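Local structure of protein SSD1 (Saccharomyces cerevisiae S288C, 7AM1) at residues 516-521 with 545-550; 569-574 with 687-692; 743-748 with 756-761. The protein binds the 5' and 3' untranslated regions of mRNAs and represses their translation, as a non-enzymatic member of the RNase II family with an alternative RNA recognition site. All blocks are in the same frame, centred on the assembly; numbering follows the deposited sequence.

Contact 1 of 3, residues 516-521 with 545-550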
loop_
_atom_site.group_PDB
_atom_site.type_symbol
_atom_site.label_atom_id
_atom_site.label_comp_id
_atom_site.label_asym_id
_atom_site.label_seq_id
_atom_site.Cartn_x
_atom_site.Cartn_y
_atom_site.Cartn_z
ATOM N N ALA A 516 -7.846 -21.448 -15.280
ATOM C CA ALA A 516 -8.027 -20.250 -14.472
ATOM C C ALA A 516 -8.899 -19.225 -15.187
ATOM O O ALA A 516 -8.798 -19.031 -16.402
ATOM C CB ALA A 516 -6.668 -19.630 -14.139
ATOM N N THR A 517 -9.758 -18.568 -14.416
ATOM C CA THR A 517 -10.533 -17.423 -14.870
ATOM C C THR A 517 -9.942 -16.158 -14.261
ATOM O O THR A 517 -9.367 -16.189 -13.169
ATOM C CB THR A 517 -12.005 -17.559 -14.480
ATOM O OG1 THR A 517 -12.117 -17.654 -13.055
ATOM C CG2 THR A 517 -12.608 -18.795 -15.115
ATOM N N LEU A 518 -10.075 -15.041 -14.980
ATOM C CA LEU A 518 -9.422 -13.808 -14.548
ATOM C C LEU A 518 -9.968 -13.316 -13.213
ATOM O O LEU A 518 -9.246 -12.660 -12.456
ATOM C CB LEU A 518 -9.565 -12.733 -15.624
ATOM C CG LEU A 518 -8.771 -12.998 -16.904
ATOM C CD1 LEU A 518 -9.215 -12.072 -18.026
ATOM C CD2 LEU A 518 -7.276 -12.839 -16.649
ATOM N N LEU A 519 -11.228 -13.620 -12.901
ATOM C CA LEU A 519 -11.753 -13.346 -11.570
ATOM C C LEU A 519 -12.055 -14.666 -10.864
ATOM O O LEU A 519 -12.435 -15.643 -11.514
ATOM C CB LEU A 519 -13.028 -12.497 -11.626
ATOM C CG LEU A 519 -12.900 -11.103 -12.242
ATOM C CD1 LEU A 519 -14.246 -10.396 -12.281
ATOM C CD2 LEU A 519 -11.898 -10.269 -11.480
ATOM N N PRO A 520 -11.899 -14.738 -9.531
ATOM C CA PRO A 520 -11.498 -13.651 -8.630
ATOM C C PRO A 520 -10.021 -13.280 -8.755
ATOM O O PRO A 520 -9.210 -14.090 -9.202
ATOM C CB PRO A 520 -11.805 -14.225 -7.242
ATOM C CG PRO A 520 -11.628 -15.694 -7.410
ATOM C CD PRO A 520 -12.096 -16.008 -8.805
ATOM N N THR A 521 -9.680 -12.063 -8.345
ATOM C CA THR A 521 -8.330 -11.533 -8.467
ATOM C C THR A 521 -7.807 -11.150 -7.085
ATOM O O THR A 521 -8.543 -11.132 -6.094
ATOM C CB THR A 521 -8.313 -10.332 -9.427
ATOM O OG1 THR A 521 -6.966 -10.021 -9.804
ATOM C CG2 THR A 521 -8.970 -9.108 -8.786
ATOM N N GLY A 545 -12.058 -5.453 -16.566
ATOM C CA GLY A 545 -11.309 -4.717 -17.573
ATOM C C GLY A 545 -9.891 -4.419 -17.129
ATOM O O GLY A 545 -8.934 -4.619 -17.882
ATOM N N PHE A 546 -9.736 -3.933 -15.894
ATOM C CA PHE A 546 -8.395 -3.690 -15.380
ATOM C C PHE A 546 -7.571 -4.973 -15.374
ATOM O O PHE A 546 -6.399 -4.967 -15.762
ATOM C CB PHE A 546 -8.446 -3.102 -13.971
ATOM C CG PHE A 546 -7.090 -3.029 -13.311
ATOM C CD1 PHE A 546 -6.255 -1.943 -13.527
ATOM C CD2 PHE A 546 -6.629 -4.070 -12.520
ATOM C CE1 PHE A 546 -4.990 -1.883 -12.939
ATOM C CE2 PHE A 546 -5.366 -4.016 -11.937
ATOM C CZ PHE A 546 -4.549 -2.922 -12.147
ATOM N N VAL A 547 -8.169 -6.084 -14.937
ATOM C CA VAL A 547 -7.422 -7.332 -14.808
ATOM C C VAL A 547 -6.970 -7.823 -16.177
ATOM O O VAL A 547 -5.844 -8.314 -16.334
ATOM C CB VAL A 547 -8.277 -8.386 -14.082
ATOM C CG1 VAL A 547 -7.616 -9.755 -14.134
ATOM C CG2 VAL A 547 -8.519 -7.976 -12.640
ATOM N N VAL A 548 -7.837 -7.700 -17.187
ATOM C CA VAL A 548 -7.478 -8.095 -18.548
ATOM C C VAL A 548 -6.247 -7.328 -19.014
ATOM O O VAL A 548 -5.247 -7.917 -19.444
ATOM C CB VAL A 548 -8.667 -7.875 -19.504
ATOM C CG1 VAL A 548 -8.208 -7.944 -20.956
ATOM C CG2 VAL A 548 -9.746 -8.903 -19.257
ATOM N N ILE A 549 -6.306 -5.996 -18.942
ATOM C CA ILE A 549 -5.181 -5.184 -19.382
ATOM C C ILE A 549 -3.977 -5.405 -18.475
ATOM O O ILE A 549 -2.833 -5.380 -18.943
ATOM C CB ILE A 549 -5.581 -3.696 -19.433
ATOM C CG1 ILE A 549 -6.758 -3.480 -20.398
ATOM C CG2 ILE A 549 -4.381 -2.824 -19.785
ATOM C CD1 ILE A 549 -6.517 -3.931 -21.842
ATOM N N ASN A 550 -4.204 -5.626 -17.173
ATOM C CA ASN A 550 -3.093 -5.798 -16.238
ATOM C C ASN A 550 -2.332 -7.093 -16.513
ATOM O O ASN A 550 -1.099 -7.127 -16.414
ATOM C CB ASN A 550 -3.602 -5.775 -14.789
ATOM C CG ASN A 550 -2.478 -5.549 -13.762
ATOM O OD1 ASN A 550 -1.544 -4.776 -13.996
ATOM N ND2 ASN A 550 -2.575 -6.226 -12.618
#
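V547 holds CG1 anti to its backbone N (chi1 171°), which leaves CG2 beside that N, and the two methyls therefore meet different parts of the loop 516-521. L518, with CG turned anti to its own carbonyl carbon (chi1 -69°), brings its branched end to the same helix surface. The evidence for two separate footholds is direct. V547 CG1 lies 3.7 Å from L518 O and also touches L518 CB. V547 CG2 instead sits 3.8 Å from T521 OG1. The same CG2 also meets L519 CD2 more loosely, at 4.2 Å. L518 and V547 pass one another in opposite directions, but L518 crosses V548 at about a right angle, and there L518 CD1 presses on V548 CG2 at 3.4 Å, tighter than usual for two carbons. No hydrogen bond crosses the interface, so the two segments meet through van der Waals contact, mostly between apolar groups.

In the fold, this is a loop of the RNB domain, running from helix 495-510 to helix 523-529, laid against the first turns of the long helix 544-568. Replacing V547 by an alanine removes both methyls, and the loop would probably lose its footing on the helix there, with a gap left beside L518 CB and T521 OG1. The loop has its own internal ties: T517 OG1 donates to L519 O over 2.6 Å, with a C=O...donor angle of 155°, and the peptide between L519 and P520 is cis, which bends the chain sharply between the two residues that reach V547 CG2. Behind the contact, L518 also touches Q500 and Y507 of helix 495-510, and V548 rests on A503 of that helix and on L487 of helix 480-488.

Contact 2 of 3, residues 569-574 with 687-692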
loop_
_atom_site.group_PDB
_atom_site.type_symbol
_atom_site.label_atom_id
_atom_site.label_comp_id
_atom_site.label_asym_id
_atom_site.label_seq_id
_atom_site.Cartn_x
_atom_site.Cartn_y
_atom_site.Cartn_z
ATOM N N GLY A 569 22.615 -7.971 -19.461
ATOM C CA GLY A 569 23.139 -8.679 -18.306
ATOM C C GLY A 569 23.171 -7.821 -17.054
ATOM O O GLY A 569 22.151 -7.272 -16.627
ATOM N N ASP A 570 24.370 -7.669 -16.482
ATOM C CA ASP A 570 24.526 -7.114 -15.142
ATOM C C ASP A 570 24.014 -5.685 -14.998
ATOM O O ASP A 570 23.773 -5.245 -13.867
ATOM C CB ASP A 570 26.004 -7.158 -14.738
ATOM C CG ASP A 570 26.464 -8.546 -14.348
ATOM O OD1 ASP A 570 25.627 -9.468 -14.329
ATOM O OD2 ASP A 570 27.662 -8.708 -14.036
ATOM N N LEU A 571 23.825 -4.954 -16.092
ATOM C CA LEU A 571 23.349 -3.578 -16.004
ATOM C C LEU A 571 21.827 -3.452 -16.098
ATOM O O LEU A 571 21.305 -2.339 -15.955
ATOM C CB LEU A 571 24.009 -2.722 -17.093
ATOM C CG LEU A 571 25.531 -2.566 -17.015
ATOM C CD1 LEU A 571 26.014 -1.594 -18.091
ATOM C CD2 LEU A 571 26.000 -2.115 -15.640
ATOM N N ALA A 572 21.102 -4.555 -16.295
ATOM C CA ALA A 572 19.654 -4.485 -16.443
ATOM C C ALA A 572 18.991 -3.978 -15.166
ATOM O O ALA A 572 19.324 -4.407 -14.058
ATOM C CB ALA A 572 19.089 -5.863 -16.801
ATOM N N LEU A 573 18.042 -3.056 -15.328
ATOM C CA LEU A 573 17.193 -2.611 -14.227
ATOM C C LEU A 573 15.984 -3.537 -14.191
ATOM O O LEU A 573 15.170 -3.543 -15.121
ATOM C CB LEU A 573 16.770 -1.155 -14.389
ATOM C CG LEU A 573 15.987 -0.562 -13.206
ATOM C CD1 LEU A 573 15.838 0.939 -13.384
ATOM C CD2 LEU A 573 14.609 -1.190 -12.998
ATOM N N LEU A 574 15.891 -4.339 -13.145
ATOM C CA LEU A 574 14.860 -5.348 -12.983
ATOM C C LEU A 574 14.038 -5.030 -11.736
ATOM O O LEU A 574 14.284 -4.046 -11.034
ATOM C CB LEU A 574 15.503 -6.733 -12.902
ATOM C CG LEU A 574 16.330 -7.125 -14.132
ATOM C CD1 LEU A 574 17.046 -8.450 -13.905
ATOM C CD2 LEU A 574 15.452 -7.202 -15.366
ATOM N N GLU A 687 26.389 2.808 -18.896
ATOM C CA GLU A 687 26.050 3.372 -17.598
ATOM C C GLU A 687 26.813 2.660 -16.488
ATOM O O GLU A 687 27.022 1.444 -16.532
ATOM C CB GLU A 687 24.547 3.275 -17.345
ATOM C CG GLU A 687 23.712 4.081 -18.321
ATOM C CD GLU A 687 24.007 5.566 -18.244
ATOM O OE1 GLU A 687 24.224 6.070 -17.122
ATOM O OE2 GLU A 687 24.040 6.224 -19.305
ATOM N N ASP A 688 27.223 3.429 -15.486
ATOM C CA ASP A 688 27.926 2.872 -14.341
ATOM C C ASP A 688 26.965 2.027 -13.514
ATOM O O ASP A 688 25.820 2.421 -13.274
ATOM C CB ASP A 688 28.510 4.003 -13.496
ATOM C CG ASP A 688 29.204 3.504 -12.246
ATOM O OD1 ASP A 688 29.566 2.310 -12.190
ATOM O OD2 ASP A 688 29.385 4.312 -11.313
ATOM N N MET A 689 27.426 0.848 -13.086
ATOM C CA MET A 689 26.556 -0.017 -12.299
ATOM C C MET A 689 26.185 0.644 -10.976
ATOM O O MET A 689 25.059 0.487 -10.489
ATOM C CB MET A 689 27.216 -1.374 -12.042
ATOM C CG MET A 689 26.252 -2.350 -11.358
ATOM S SD MET A 689 26.856 -4.020 -11.051
ATOM C CE MET A 689 27.254 -4.578 -12.691
ATOM N N GLU A 690 27.124 1.372 -10.371
ATOM C CA GLU A 690 26.848 1.998 -9.083
ATOM C C GLU A 690 25.894 3.176 -9.233
ATOM O O GLU A 690 25.064 3.420 -8.351
ATOM C CB GLU A 690 28.156 2.427 -8.422
ATOM C CG GLU A 690 29.041 1.247 -8.049
ATOM C CD GLU A 690 28.356 0.295 -7.076
ATOM O OE1 GLU A 690 27.625 0.778 -6.183
ATOM O OE2 GLU A 690 28.534 -0.934 -7.219
ATOM N N ALA A 691 25.996 3.923 -10.333
ATOM C CA ALA A 691 25.021 4.976 -10.595
ATOM C C ALA A 691 23.624 4.395 -10.785
ATOM O O ALA A 691 22.640 4.952 -10.282
ATOM C CB ALA A 691 25.433 5.781 -11.826
ATOM N N LEU A 692 23.516 3.279 -11.512
ATOM C CA LEU A 692 22.219 2.644 -11.715
ATOM C C LEU A 692 21.663 2.112 -10.402
ATOM O O LEU A 692 20.451 2.171 -10.164
ATOM C CB LEU A 692 22.345 1.515 -12.738
ATOM C CG LEU A 692 22.493 1.957 -14.195
ATOM C CD1 LEU A 692 22.898 0.785 -15.072
ATOM C CD2 LEU A 692 21.201 2.585 -14.707
#
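The turn that sets L571 against M689 and L692 is tied by A572 N, which donates to G569 O over 2.9 Å and closes the short 3-10 segment 570-571, just after helix 544-568 ends. L571 O receives a weak hydrogen bond from Q675 NE2 of helix 668-681 and is packed by L692 CD1 at 3.6 Å.

L571 has the largest share of the buried surface. Its two methyls work on different targets: CD1 reaches the backbone E687 O at 3.6 Å, while CD2 meets M689 CB at 3.9 Å, the leucine and methionine side chains crossing at a slant. L692 comes in from the next turn of the helix, its CD1 lying 4.2 Å from L571 CB. M689 is extended through CG, which is anti to the backbone N, and then bends at chi3 (-59°); that bend carries the terminal methyl back toward the turn, placing M689 CE 3.5 Å from D570 CB. All these meetings are apolar or of carbon against a carbonyl oxygen, and no hydrogen bond links the segments. Around them, I638 of strand 635-638 touches both M689 and L692, and Y685 touches both L571 and L692.

D688 is the N-cap of helix 689-725: its OD1 accepts from E690 N at 3.2 Å with an N-H...O angle of 158°, the donor lying above the carboxylate plane (77° out of it). Geometrically, the contact thus sets an N-capped helix start against the 3-10 turn that leads from helix 544-568 into strand 573-576, the partner of strand 635-638 in a two-stranded antiparallel sheet; turn and strand 573-576 belong to the RNB domain.

Contact 3 of 3, residues 743-748 with 756-761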
loop_
_atom_site.group_PDB
_atom_site.type_symbol
_atom_site.label_atom_id
_atom_site.label_comp_id
_atom_site.label_asym_id
_atom_site.label_seq_id
_atom_site.Cartn_x
_atom_site.Cartn_y
_atom_site.Cartn_z
ATOM N N GLU A 743 -6.277 -13.153 23.220
ATOM C CA GLU A 743 -6.687 -13.342 24.607
ATOM C C GLU A 743 -7.632 -12.245 25.093
ATOM O O GLU A 743 -8.516 -12.512 25.918
ATOM C CB GLU A 743 -5.443 -13.420 25.496
ATOM C CG GLU A 743 -4.524 -12.216 25.393
ATOM C CD GLU A 743 -3.449 -12.219 26.459
ATOM O OE1 GLU A 743 -3.321 -13.241 27.171
ATOM O OE2 GLU A 743 -2.737 -11.199 26.584
ATOM N N SER A 744 -7.469 -11.010 24.615
ATOM C CA SER A 744 -8.310 -9.918 25.098
ATOM C C SER A 744 -8.727 -8.989 23.962
ATOM O O SER A 744 -9.085 -7.832 24.213
ATOM C CB SER A 744 -7.573 -9.161 26.220
ATOM O OG SER A 744 -8.318 -8.059 26.710
ATOM N N SER A 745 -8.724 -9.477 22.726
ATOM C CA SER A 745 -9.066 -8.673 21.561
ATOM C C SER A 745 -9.253 -9.628 20.393
ATOM O O SER A 745 -8.985 -10.827 20.499
ATOM C CB SER A 745 -7.987 -7.634 21.250
ATOM O OG SER A 745 -6.739 -8.253 20.983
ATOM N N PHE A 746 -9.733 -9.086 19.280
ATOM C CA PHE A 746 -9.836 -9.871 18.061
ATOM C C PHE A 746 -9.905 -8.921 16.879
ATOM O O PHE A 746 -10.362 -7.782 17.005
ATOM C CB PHE A 746 -11.049 -10.815 18.082
ATOM C CG PHE A 746 -12.381 -10.126 18.282
ATOM C CD1 PHE A 746 -12.828 -9.797 19.555
ATOM C CD2 PHE A 746 -13.200 -9.841 17.199
ATOM C CE1 PHE A 746 -14.060 -9.182 19.745
ATOM C CE2 PHE A 746 -14.436 -9.222 17.381
ATOM C CZ PHE A 746 -14.863 -8.892 18.660
ATOM N N ASP A 747 -9.439 -9.404 15.732
ATOM C CA ASP A 747 -9.426 -8.624 14.505
ATOM C C ASP A 747 -10.644 -8.961 13.656
ATOM O O ASP A 747 -11.052 -10.123 13.559
ATOM C CB ASP A 747 -8.142 -8.879 13.709
ATOM C CG ASP A 747 -6.896 -8.486 14.479
ATOM O OD1 ASP A 747 -7.015 -7.640 15.393
ATOM O OD2 ASP A 747 -5.806 -9.018 14.170
ATOM N N VAL A 748 -11.224 -7.932 13.053
ATOM C CA VAL A 748 -12.334 -8.082 12.127
ATOM C C VAL A 748 -11.942 -7.376 10.841
ATOM O O VAL A 748 -11.159 -6.421 10.851
ATOM C CB VAL A 748 -13.652 -7.504 12.688
ATOM C CG1 VAL A 748 -14.074 -8.248 13.949
ATOM C CG2 VAL A 748 -13.500 -6.016 12.975
ATOM N N GLU A 756 -9.368 -3.511 8.023
ATOM C CA GLU A 756 -9.167 -4.538 9.032
ATOM C C GLU A 756 -8.821 -3.810 10.322
ATOM O O GLU A 756 -7.907 -2.979 10.333
ATOM C CB GLU A 756 -8.046 -5.501 8.627
ATOM C CG GLU A 756 -7.701 -6.545 9.679
ATOM C CD GLU A 756 -6.312 -7.137 9.503
ATOM O OE1 GLU A 756 -5.450 -6.500 8.856
ATOM O OE2 GLU A 756 -6.085 -8.253 10.014
ATOM N N LYS A 757 -9.565 -4.088 11.389
ATOM C CA LYS A 757 -9.407 -3.367 12.645
ATOM C C LYS A 757 -9.582 -4.331 13.809
ATOM O O LYS A 757 -10.028 -5.468 13.644
ATOM C CB LYS A 757 -10.404 -2.206 12.749
ATOM C CG LYS A 757 -10.157 -1.098 11.740
ATOM C CD LYS A 757 -8.995 -0.216 12.158
ATOM C CE LYS A 757 -8.330 0.455 10.961
ATOM N NZ LYS A 757 -7.163 -0.333 10.464
ATOM N N ARG A 758 -9.240 -3.855 15.004
ATOM C CA ARG A 758 -9.162 -4.697 16.189
ATOM C C ARG A 758 -10.148 -4.238 17.252
ATOM O O ARG A 758 -10.145 -3.068 17.649
ATOM C CB ARG A 758 -7.738 -4.682 16.752
ATOM C CG ARG A 758 -7.561 -5.461 18.045
ATOM C CD ARG A 758 -6.090 -5.718 18.317
ATOM N NE ARG A 758 -5.505 -6.525 17.248
ATOM C CZ ARG A 758 -4.206 -6.608 16.985
ATOM N NH1 ARG A 758 -3.327 -5.930 17.713
ATOM N NH2 ARG A 758 -3.789 -7.374 15.989
ATOM N N VAL A 759 -10.976 -5.171 17.717
ATOM C CA VAL A 759 -11.856 -4.948 18.857
ATOM C C VAL A 759 -11.077 -5.252 20.129
ATOM O O VAL A 759 -10.497 -6.336 20.269
ATOM C CB VAL A 759 -13.116 -5.823 18.763
ATOM C CG1 VAL A 759 -13.983 -5.640 20.007
ATOM C CG2 VAL A 759 -13.904 -5.497 17.495
ATOM N N HIS A 760 -11.043 -4.290 21.047
ATOM C CA HIS A 760 -10.321 -4.429 22.305
ATOM C C HIS A 760 -11.293 -4.673 23.452
ATOM O O HIS A 760 -12.266 -3.928 23.619
ATOM C CB HIS A 760 -9.485 -3.179 22.580
ATOM C CG HIS A 760 -8.402 -2.957 21.576
ATOM N ND1 HIS A 760 -7.171 -3.571 21.665
ATOM C CD2 HIS A 760 -8.374 -2.215 20.444
ATOM C CE1 HIS A 760 -6.425 -3.203 20.639
ATOM N NE2 HIS A 760 -7.131 -2.382 19.883
ATOM N N GLY A 761 -11.018 -5.708 24.246
ATOM C CA GLY A 761 -11.885 -6.013 25.371
ATOM C C GLY A 761 -11.981 -4.868 26.361
ATOM O O GLY A 761 -13.040 -4.629 26.946
HETATM O O HOH W 1 -5.696 -10.364 11.718
#
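V759, D747 and V748 bury the most surface here: V759 through a ring contact and backbone bonds, D747 through a salt bridge, V748 mainly through its backbone. V759 works through its side chain against F746. Because F746 holds CG between the backbone N and the carbonyl carbon (chi1 58°), its ring lies beside V759, and V759 CB comes over one face, 3.7 Å from the F746 ring centroid: a CH-pi contact. The backbones of this hydrogen-bonded pair join twice, V759 N to F746 O at 2.8 Å and F746 N to V759 O at 3.0 Å.

On the sheet's other face D747 meets R758 in a non-hydrogen-bonded pair, where the side chains supply the bonds. The guanidinium grips the carboxylate side-on: R758 NE donates to D747 OD1 at 2.6 Å, and R758 NH2 to D747 OD2 at 3.2 Å, both through syn lone pairs. The two planes are only 15° apart, so this salt bridge holds the carboxylate nearly in the plane of the guanidinium, at its edge. A water bridges D747 OD2 and E756 OE2, 4.2 Å apart, whose like charges are probably offset by R758 on D747 and K629 on E756; Y742 OH also bonds D747 OD2.

V748 returns to the face of V759, its CG2 touching K757 O. Its backbone is doubly bonded, V748 N to K757 O at 2.8 Å and K757 N to V748 O at 2.9 Å, while I889 of strand 888-896 touches both V748 and F746. With strand axes at 155° and pairs alternating in type, this is a regular antiparallel beta hairpin: 755-760 is the outer strand of a five-stranded sheet within this chain, and 745-750 lies between it and 732-741, in a C-terminal domain of OB-type family.

In the fold
The three contacts follow one another along the chain without overlapping and do not touch. Contacts 1 and 2 are linked by helix 544-568: contact 1 uses its early turns, and contact 2 takes up the chain just after its end, with centres about 33 Å apart and nearest atoms about 16 Å apart. Contact 3 lies in another family region, the C-terminal one, also about 33 Å from contact 1 between centres. Contacts 2 and 3 fall on opposite sides of the chain's centre, about 47 Å apart between centres and about 28 Å between nearest atoms. Contacts 1 and 3 are mostly buried, contact 2 is near the surface. No ligand or metal takes part in any of them.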